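Local coordinates for DNA replication licensing factor MCM related protein (Thermoplasma acidophilum, PDB 4ME3) that probably serves as the replicative helicase, unwinding DNA at the expense of ATP, and is seen here as its N-terminal, zinc-binding domain, at residues A[36-41]-A[86-91]; A[139-144]-A[191-196]; A[146-151]-A[180-185]. All blocks are in the same frame, centred on the assembly; numbering follows the deposited sequence.

Interaction 1. Residues A[36-41]-A[86-91]; sequences RIHQEY and LDRVTQ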
# COMPACT_ATOMS: atom_id res chain seq x y z
N ARG A 36 -12.04 -4.85 -17.31
CA ARG A 36 -10.97 -4.62 -18.29
C ARG A 36 -9.61 -4.93 -17.67
O ARG A 36 -8.74 -5.50 -18.33
CB ARG A 36 -11.00 -3.18 -18.81
CG ARG A 36 -12.03 -2.95 -19.90
CD ARG A 36 -11.74 -1.68 -20.67
NE ARG A 36 -11.73 -0.50 -19.82
CZ ARG A 36 -12.82 0.14 -19.42
NH1 ARG A 36 -14.03 -0.29 -19.77
NH2 ARG A 36 -12.71 1.21 -18.64
N ILE A 37 -9.43 -4.54 -16.42
CA ILE A 37 -8.20 -4.85 -15.69
C ILE A 37 -8.06 -6.36 -15.53
O ILE A 37 -6.96 -6.92 -15.63
CB ILE A 37 -8.20 -4.20 -14.30
CG1 ILE A 37 -8.22 -2.67 -14.43
CG2 ILE A 37 -6.99 -4.64 -13.50
CD1 ILE A 37 -8.48 -1.96 -13.11
N HIS A 38 -9.18 -7.01 -15.27
CA HIS A 38 -9.24 -8.46 -15.12
C HIS A 38 -8.56 -9.18 -16.29
O HIS A 38 -7.85 -10.17 -16.10
CB HIS A 38 -10.70 -8.90 -15.01
CG HIS A 38 -10.90 -10.38 -15.11
ND1 HIS A 38 -11.06 -11.19 -14.01
CD2 HIS A 38 -10.97 -11.19 -16.19
CE1 HIS A 38 -11.22 -12.44 -14.40
NE2 HIS A 38 -11.17 -12.47 -15.72
N GLN A 39 -8.77 -8.66 -17.49
CA GLN A 39 -8.22 -9.27 -18.69
C GLN A 39 -6.70 -9.17 -18.76
O GLN A 39 -6.05 -9.91 -19.51
CB GLN A 39 -8.83 -8.62 -19.94
CG GLN A 39 -10.31 -8.91 -20.11
CD GLN A 39 -10.61 -10.39 -20.16
OE1 GLN A 39 -11.49 -10.88 -19.45
NE2 GLN A 39 -9.89 -11.12 -21.01
N GLU A 40 -6.12 -8.25 -17.99
CA GLU A 40 -4.69 -7.99 -18.05
C GLU A 40 -3.99 -8.27 -16.73
O GLU A 40 -2.79 -8.04 -16.59
CB GLU A 40 -4.45 -6.54 -18.49
CG GLU A 40 -5.14 -6.19 -19.80
CD GLU A 40 -4.92 -4.74 -20.20
OE1 GLU A 40 -5.89 -4.11 -20.69
OE2 GLU A 40 -3.79 -4.24 -20.05
N TYR A 41 -4.74 -8.79 -15.76
CA TYR A 41 -4.18 -9.17 -14.47
C TYR A 41 -3.34 -10.44 -14.63
O TYR A 41 -3.67 -11.30 -15.45
CB TYR A 41 -5.32 -9.41 -13.47
CG TYR A 41 -4.84 -9.64 -12.05
CD1 TYR A 41 -4.55 -8.56 -11.22
CD2 TYR A 41 -4.68 -10.92 -11.55
CE1 TYR A 41 -4.11 -8.76 -9.93
CE2 TYR A 41 -4.24 -11.13 -10.26
CZ TYR A 41 -3.96 -10.05 -9.45
OH TYR A 41 -3.52 -10.25 -8.16
N LEU A 86 -11.09 -13.21 -8.96
CA LEU A 86 -10.81 -14.46 -8.26
C LEU A 86 -10.25 -15.58 -9.15
O LEU A 86 -9.38 -16.33 -8.72
CB LEU A 86 -12.06 -14.95 -7.53
CG LEU A 86 -11.84 -16.04 -6.48
CD1 LEU A 86 -10.75 -15.65 -5.49
CD2 LEU A 86 -13.14 -16.32 -5.74
N ASP A 87 -10.73 -15.68 -10.39
CA ASP A 87 -10.32 -16.78 -11.26
C ASP A 87 -8.92 -16.57 -11.84
O ASP A 87 -8.39 -17.45 -12.53
CB ASP A 87 -11.33 -17.00 -12.38
CG ASP A 87 -11.58 -15.75 -13.20
OD1 ASP A 87 -12.48 -14.96 -12.82
OD2 ASP A 87 -10.88 -15.55 -14.21
N ARG A 88 -8.32 -15.42 -11.56
CA ARG A 88 -6.95 -15.14 -11.98
C ARG A 88 -6.05 -14.94 -10.75
O ARG A 88 -4.87 -14.62 -10.88
CB ARG A 88 -6.91 -13.89 -12.86
CG ARG A 88 -8.04 -13.81 -13.87
CD ARG A 88 -7.58 -14.06 -15.29
NE ARG A 88 -6.74 -12.97 -15.79
CZ ARG A 88 -6.51 -12.72 -17.08
NH1 ARG A 88 -7.07 -13.48 -18.02
NH2 ARG A 88 -5.73 -11.71 -17.42
N VAL A 89 -6.62 -15.14 -9.57
CA VAL A 89 -5.89 -14.98 -8.31
C VAL A 89 -5.46 -16.34 -7.76
O VAL A 89 -6.22 -17.30 -7.82
CB VAL A 89 -6.76 -14.28 -7.25
CG1 VAL A 89 -6.10 -14.33 -5.88
CG2 VAL A 89 -7.05 -12.84 -7.66
N THR A 90 -4.24 -16.40 -7.23
CA THR A 90 -3.75 -17.61 -6.58
C THR A 90 -3.13 -17.25 -5.24
O THR A 90 -3.10 -16.08 -4.86
CB THR A 90 -2.71 -18.34 -7.45
OG1 THR A 90 -1.56 -17.50 -7.62
CG2 THR A 90 -3.29 -18.67 -8.82
N GLN A 91 -2.64 -18.25 -4.51
CA GLN A 91 -1.99 -18.00 -3.23
C GLN A 91 -0.77 -17.10 -3.42
O GLN A 91 -0.35 -16.40 -2.50
CB GLN A 91 -1.59 -19.31 -2.54
CG GLN A 91 -0.61 -20.16 -3.33
CD GLN A 91 -0.11 -21.35 -2.53
OE1 GLN A 91 -0.42 -21.50 -1.35
NE2 GLN A 91 0.67 -22.21 -3.18
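Arg88 lies against His38 and Tyr41, reaching from the 3-10 turn at 86-88 to the chain leaving helix 31-38. Its CB lies 3.9 Å from CD2 of Tyr41. CG, placed beside the backbone N with chi1 at -41°, comes to 3.5 Å from CE1 of His38. From there the chain bends at chi2 and again at chi3, which carries NE over one face of the imidazole; ring and guanidinium planes are 29° apart. The guanidinium in turn has the His38 carbonyl over one face, and although O of His38 is 3.0 Å from NE of Arg88, the angle is too poor for a hydrogen bond. Arg88 NH2 makes a bent hydrogen bond of 2.9 Å to Tyr41 O, on a lone pair of that oxygen, which is tilted 30° out of the guanidinium plane; Gln39 O lies near that plane, 2.8 Å from Arg88 NH2. This is surface packing in the helical part of the MCM N-terminal domain, joining the end of helix 31-38 to the turn after helix 69-84. A leucine in place of Arg88 would probably leave O of Tyr41 without this donor and the chain at 39-41 freer to shift. On the Asp87 side, the carboxylate sits at the edge of the His38 ring, OD2 being 3.1 Å from CE1, while ND1 of His38 bonds weakly to the Tyr84 carbonyl. Next to Arg88 along the chain, Val89 CG2 packs against CE2 of Tyr41 at 4.2 Å, and the phenol OH bonds to the Ile95 carbonyl.

Interaction 2. Residues A[139-144]-A[191-196]; sequences KLKNAA and EFIDVQ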
# COMPACT_ATOMS: atom_id res chain seq x y z
N LYS A 139 11.33 -5.26 -3.21
CA LYS A 139 10.94 -5.57 -1.84
C LYS A 139 10.01 -6.77 -1.86
O LYS A 139 9.10 -6.86 -2.69
CB LYS A 139 10.23 -4.38 -1.20
CG LYS A 139 9.48 -4.72 0.08
CD LYS A 139 8.38 -3.72 0.37
CE LYS A 139 7.24 -4.36 1.16
NZ LYS A 139 6.03 -3.49 1.18
N LEU A 140 10.25 -7.70 -0.95
CA LEU A 140 9.41 -8.89 -0.82
C LEU A 140 7.99 -8.47 -0.45
O LEU A 140 7.79 -7.74 0.52
CB LEU A 140 10.01 -9.79 0.27
CG LEU A 140 9.45 -11.19 0.44
CD1 LEU A 140 9.59 -11.99 -0.84
CD2 LEU A 140 10.16 -11.87 1.60
N LYS A 141 7.01 -8.92 -1.23
CA LYS A 141 5.62 -8.51 -1.01
C LYS A 141 4.76 -9.69 -0.58
O LYS A 141 4.09 -9.64 0.45
CB LYS A 141 5.04 -7.87 -2.27
CG LYS A 141 3.62 -7.36 -2.10
CD LYS A 141 3.53 -6.26 -1.05
CE LYS A 141 2.10 -5.76 -0.87
NZ LYS A 141 1.55 -5.18 -2.13
N ASN A 142 4.76 -10.75 -1.39
CA ASN A 142 4.11 -11.99 -1.00
C ASN A 142 5.17 -13.08 -0.90
O ASN A 142 5.68 -13.55 -1.91
CB ASN A 142 3.02 -12.38 -1.99
CG ASN A 142 2.04 -13.38 -1.40
OD1 ASN A 142 1.94 -13.53 -0.18
ND2 ASN A 142 1.32 -14.08 -2.27
N ALA A 143 5.50 -13.46 0.33
CA ALA A 143 6.62 -14.36 0.58
C ALA A 143 6.19 -15.81 0.65
O ALA A 143 5.28 -16.17 1.40
CB ALA A 143 7.31 -13.97 1.87
N ALA A 144 6.86 -16.66 -0.13
CA ALA A 144 6.63 -18.09 -0.11
C ALA A 144 7.49 -18.76 0.97
O ALA A 144 8.70 -18.59 0.99
CB ALA A 144 6.95 -18.70 -1.47
N GLU A 191 6.65 -13.13 -4.63
CA GLU A 191 6.39 -11.95 -5.45
C GLU A 191 7.06 -10.73 -4.85
O GLU A 191 6.91 -10.44 -3.67
CB GLU A 191 4.89 -11.72 -5.59
CG GLU A 191 4.22 -12.67 -6.57
CD GLU A 191 4.85 -12.61 -7.95
OE1 GLU A 191 4.73 -11.56 -8.61
OE2 GLU A 191 5.47 -13.61 -8.37
N PHE A 192 7.81 -10.02 -5.69
CA PHE A 192 8.45 -8.76 -5.29
C PHE A 192 7.79 -7.59 -5.99
O PHE A 192 7.22 -7.74 -7.08
CB PHE A 192 9.93 -8.78 -5.67
CG PHE A 192 10.73 -9.84 -4.98
CD1 PHE A 192 10.78 -11.13 -5.49
CD2 PHE A 192 11.43 -9.55 -3.83
CE1 PHE A 192 11.51 -12.11 -4.86
CE2 PHE A 192 12.17 -10.53 -3.19
CZ PHE A 192 12.21 -11.81 -3.71
N ILE A 193 7.90 -6.41 -5.38
CA ILE A 193 7.46 -5.18 -6.02
C ILE A 193 8.59 -4.15 -6.00
O ILE A 193 9.45 -4.18 -5.12
CB ILE A 193 6.22 -4.58 -5.32
CG1 ILE A 193 6.53 -4.28 -3.86
CG2 ILE A 193 5.04 -5.53 -5.44
CD1 ILE A 193 5.41 -3.54 -3.14
N ASP A 194 8.57 -3.26 -6.98
CA ASP A 194 9.50 -2.15 -7.05
C ASP A 194 9.24 -1.18 -5.91
O ASP A 194 8.08 -0.92 -5.56
CB ASP A 194 9.35 -1.40 -8.37
CG ASP A 194 9.75 -2.23 -9.57
OD1 ASP A 194 10.77 -2.94 -9.50
OD2 ASP A 194 9.04 -2.15 -10.60
N VAL A 195 10.31 -0.63 -5.35
CA VAL A 195 10.20 0.41 -4.33
C VAL A 195 11.24 1.48 -4.62
O VAL A 195 12.34 1.19 -5.09
CB VAL A 195 10.44 -0.14 -2.92
CG1 VAL A 195 10.29 0.97 -1.88
CG2 VAL A 195 9.48 -1.29 -2.62
N GLN A 196 10.88 2.73 -4.35
CA GLN A 196 11.81 3.83 -4.50
C GLN A 196 11.50 4.85 -3.42
O GLN A 196 10.34 5.12 -3.14
CB GLN A 196 11.66 4.46 -5.88
CG GLN A 196 12.65 5.57 -6.18
CD GLN A 196 12.47 6.16 -7.55
OE1 GLN A 196 11.34 6.34 -8.02
NE2 GLN A 196 13.58 6.47 -8.22
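Lys139 and Ile193 form an antiparallel hydrogen-bonded pair in the OB domain, and two residues further on a classic beta bulge interrupts the pairing of strands 123-147 and 191-201. The backbone bonds give the evidence. Lys139 N reaches Ile193 O at 2.9 Å and Ile193 N returns to Lys139 O; beyond Leu140 the register slips by one, and both Lys141 N and Asn142 N donate to the single carbonyl oxygen of Glu191, the first at 2.9 Å and the second at 3.1 Å. Glu191 N closes the pattern on Asn142 O.

Among polar side chains, the partners lie outside the pair: Glu191 makes a salt bridge to Arg92, Asn142 ND2 bonds to the Arg92 and Gln91 carbonyls, and Lys139 NZ pairs with Glu221.

Apolar contacts fall on both faces of the sheet. On the face of Leu140 and Phe192, CD1 of the leucine stands over the phenylalanine ring, 4.1 Å from its centroid and 26° off the normal, a CH-pi contact. On the other, Ile193 CG1 lies between backbone N and carbonyl carbon (chi1 59°), and from it CD1 extends to within 3.9 Å of Lys141 CD. Toward the C-terminal end of 191-196, Val195 CG2 meets Lys139 CB at 3.5 Å, a close approach for two carbons.

Interaction 3. Residues A[146-151]-A[180-185]; sequences ECSSCH and KIFFKL. With ZN (zinc ion), chain B.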
# COMPACT_ATOMS: atom_id res chain seq x y z
N GLU A 146 8.39 -22.53 2.75
CA GLU A 146 8.28 -23.97 2.61
C GLU A 146 8.30 -24.67 3.96
O GLU A 146 9.22 -24.47 4.76
CB GLU A 146 9.40 -24.52 1.72
CG GLU A 146 9.39 -26.03 1.58
CD GLU A 146 10.46 -26.54 0.64
OE1 GLU A 146 11.16 -25.72 0.02
OE2 GLU A 146 10.61 -27.78 0.52
N CYS A 147 7.29 -25.49 4.21
CA CYS A 147 7.15 -26.22 5.46
C CYS A 147 8.19 -27.33 5.57
O CYS A 147 8.36 -28.12 4.65
CB CYS A 147 5.75 -26.83 5.57
SG CYS A 147 5.49 -27.88 7.02
N SER A 148 8.89 -27.38 6.70
CA SER A 148 9.92 -28.39 6.90
C SER A 148 9.34 -29.80 6.95
O SER A 148 10.06 -30.78 6.75
CB SER A 148 10.72 -28.11 8.18
OG SER A 148 9.87 -28.04 9.31
N SER A 149 8.04 -29.91 7.21
CA SER A 149 7.39 -31.21 7.34
C SER A 149 6.81 -31.71 6.02
O SER A 149 7.25 -32.74 5.49
CB SER A 149 6.30 -31.15 8.41
OG SER A 149 5.72 -32.43 8.60
N CYS A 150 5.83 -30.99 5.48
CA CYS A 150 5.14 -31.42 4.27
C CYS A 150 5.72 -30.77 3.01
O CYS A 150 5.36 -31.13 1.89
CB CYS A 150 3.64 -31.12 4.36
SG CYS A 150 3.24 -29.35 4.30
N HIS A 151 6.62 -29.81 3.21
CA HIS A 151 7.26 -29.11 2.09
C HIS A 151 6.26 -28.33 1.23
O HIS A 151 6.57 -27.95 0.10
CB HIS A 151 8.06 -30.09 1.24
CG HIS A 151 9.19 -30.74 1.98
ND1 HIS A 151 10.25 -30.02 2.49
CD2 HIS A 151 9.42 -32.03 2.32
CE1 HIS A 151 11.09 -30.84 3.10
NE2 HIS A 151 10.60 -32.07 3.01
N LYS A 180 7.20 -27.74 16.44
CA LYS A 180 8.63 -27.47 16.29
C LYS A 180 9.11 -27.47 14.84
O LYS A 180 10.30 -27.59 14.58
CB LYS A 180 9.44 -28.51 17.08
CG LYS A 180 9.15 -28.52 18.57
CD LYS A 180 9.78 -29.72 19.26
CE LYS A 180 11.27 -29.81 19.00
NZ LYS A 180 12.01 -28.61 19.49
N ILE A 181 8.18 -27.32 13.89
CA ILE A 181 8.57 -27.24 12.49
C ILE A 181 9.19 -25.88 12.20
O ILE A 181 9.03 -24.94 12.99
CB ILE A 181 7.36 -27.44 11.54
CG1 ILE A 181 6.36 -26.30 11.69
CG2 ILE A 181 6.70 -28.79 11.80
CD1 ILE A 181 5.23 -26.34 10.68
N PHE A 182 9.89 -25.77 11.08
CA PHE A 182 10.48 -24.49 10.67
C PHE A 182 10.16 -24.20 9.21
O PHE A 182 9.92 -25.11 8.42
CB PHE A 182 11.99 -24.49 10.90
CG PHE A 182 12.72 -25.57 10.15
CD1 PHE A 182 13.18 -25.35 8.86
CD2 PHE A 182 12.96 -26.80 10.74
CE1 PHE A 182 13.85 -26.34 8.17
CE2 PHE A 182 13.63 -27.79 10.06
CZ PHE A 182 14.08 -27.56 8.77
N PHE A 183 10.16 -22.92 8.86
CA PHE A 183 9.81 -22.49 7.51
C PHE A 183 11.02 -21.93 6.76
O PHE A 183 11.80 -21.16 7.32
CB PHE A 183 8.70 -21.45 7.56
CG PHE A 183 7.37 -22.00 8.01
CD1 PHE A 183 6.54 -22.65 7.12
CD2 PHE A 183 6.97 -21.86 9.32
CE1 PHE A 183 5.32 -23.15 7.53
CE2 PHE A 183 5.75 -22.36 9.74
CZ PHE A 183 4.93 -23.01 8.84
N LYS A 184 11.16 -22.33 5.50
CA LYS A 184 12.25 -21.87 4.65
C LYS A 184 11.73 -20.91 3.60
O LYS A 184 10.91 -21.28 2.76
CB LYS A 184 12.92 -23.07 3.97
CG LYS A 184 14.08 -22.70 3.05
CD LYS A 184 14.72 -23.93 2.44
CE LYS A 184 13.89 -24.49 1.29
NZ LYS A 184 14.48 -25.72 0.70
N LEU A 185 12.21 -19.67 3.64
CA LEU A 185 11.83 -18.66 2.65
C LEU A 185 12.30 -19.08 1.26
O LEU A 185 13.44 -19.51 1.08
CB LEU A 185 12.42 -17.30 3.02
CG LEU A 185 12.09 -16.12 2.10
CD1 LEU A 185 10.61 -15.78 2.13
CD2 LEU A 185 12.92 -14.90 2.49
ZN ZN B . 3.30 -28.39 6.37
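Cys147 packs its CB against CE1 of Phe183, and its SG is 4.0 Å from CD1 of Ile181. That sulfur binds zinc at 2.3 Å, as does SG of Cys150, and Cys169 and Cys172 complete the site. Built from two CxxC pairs, this Cys4 site is the zinc-binding module of the MCM N-terminal region, and the segment 146-151 supplies its first pair. Ser149 N and Cys150 N both donate hydrogen bonds to SG of Cys147, the first at 3.3 Å; they would be expected to ease the charge on the thiolate while shaping the CxxC turn.

Next to the first ligand, Ser148 and Phe182 meet twice. The backbone N of Phe182 donates to OG of Ser148 at 2.9 Å, in a nearly straight bond of 167°, while CB of the same serine stands over the centre of the phenyl face, 3.4 Å from the centroid and 8° off its normal, a close CH-pi contact. With chi1 at 59°, CG of Phe182 sits between its backbone N and carbonyl carbon, which turns the ring back over the serine. A weak bond from Ser148 N to Phe182 O adds to the grip.

Two residues before Ser148, Glu146 forms a hydrogen-bonded antiparallel pair with Lys184, Glu146 N to Lys184 O being 2.8 Å. On the opposite face of the strand pair from Cys147 and Phe183, their side chains run side by side in the same direction, ending in a salt bridge of 3.4 Å between OE1 of Glu146 and NZ of Lys184; Arg186 is a second cationic partner of that carboxylate, so the glutamate is probably held charged.

The contact thus joins the far end of strand 123-147 to strand 183-185, which follows the short helix 176-179, and Leu185 continues the packing onto Leu140, Ala143 and Phe145.

Overall arrangement
From the N terminus, interaction 1 comes first: it closes a mostly helical loop between helix 31-38 and the turn after helix 69-84, before the other two open. Strand 123-147 then enters interaction 2 with residues 139-144 and, continuing, interaction 3 with 146-151. The chain passes through the zinc site and returns at 180-185 to close interaction 3, then at 191-196 to close interaction 2, so interaction 3 is nested within interaction 2. Both use strand 123-147, interaction 2 spanning its corner at Asn142 and interaction 3 lying beyond it. Interaction 1 lies in series, but its segment 86-91 reaches segment 139-144, linking the helical part to the OB sheet; interactions 1 and 3 do not touch.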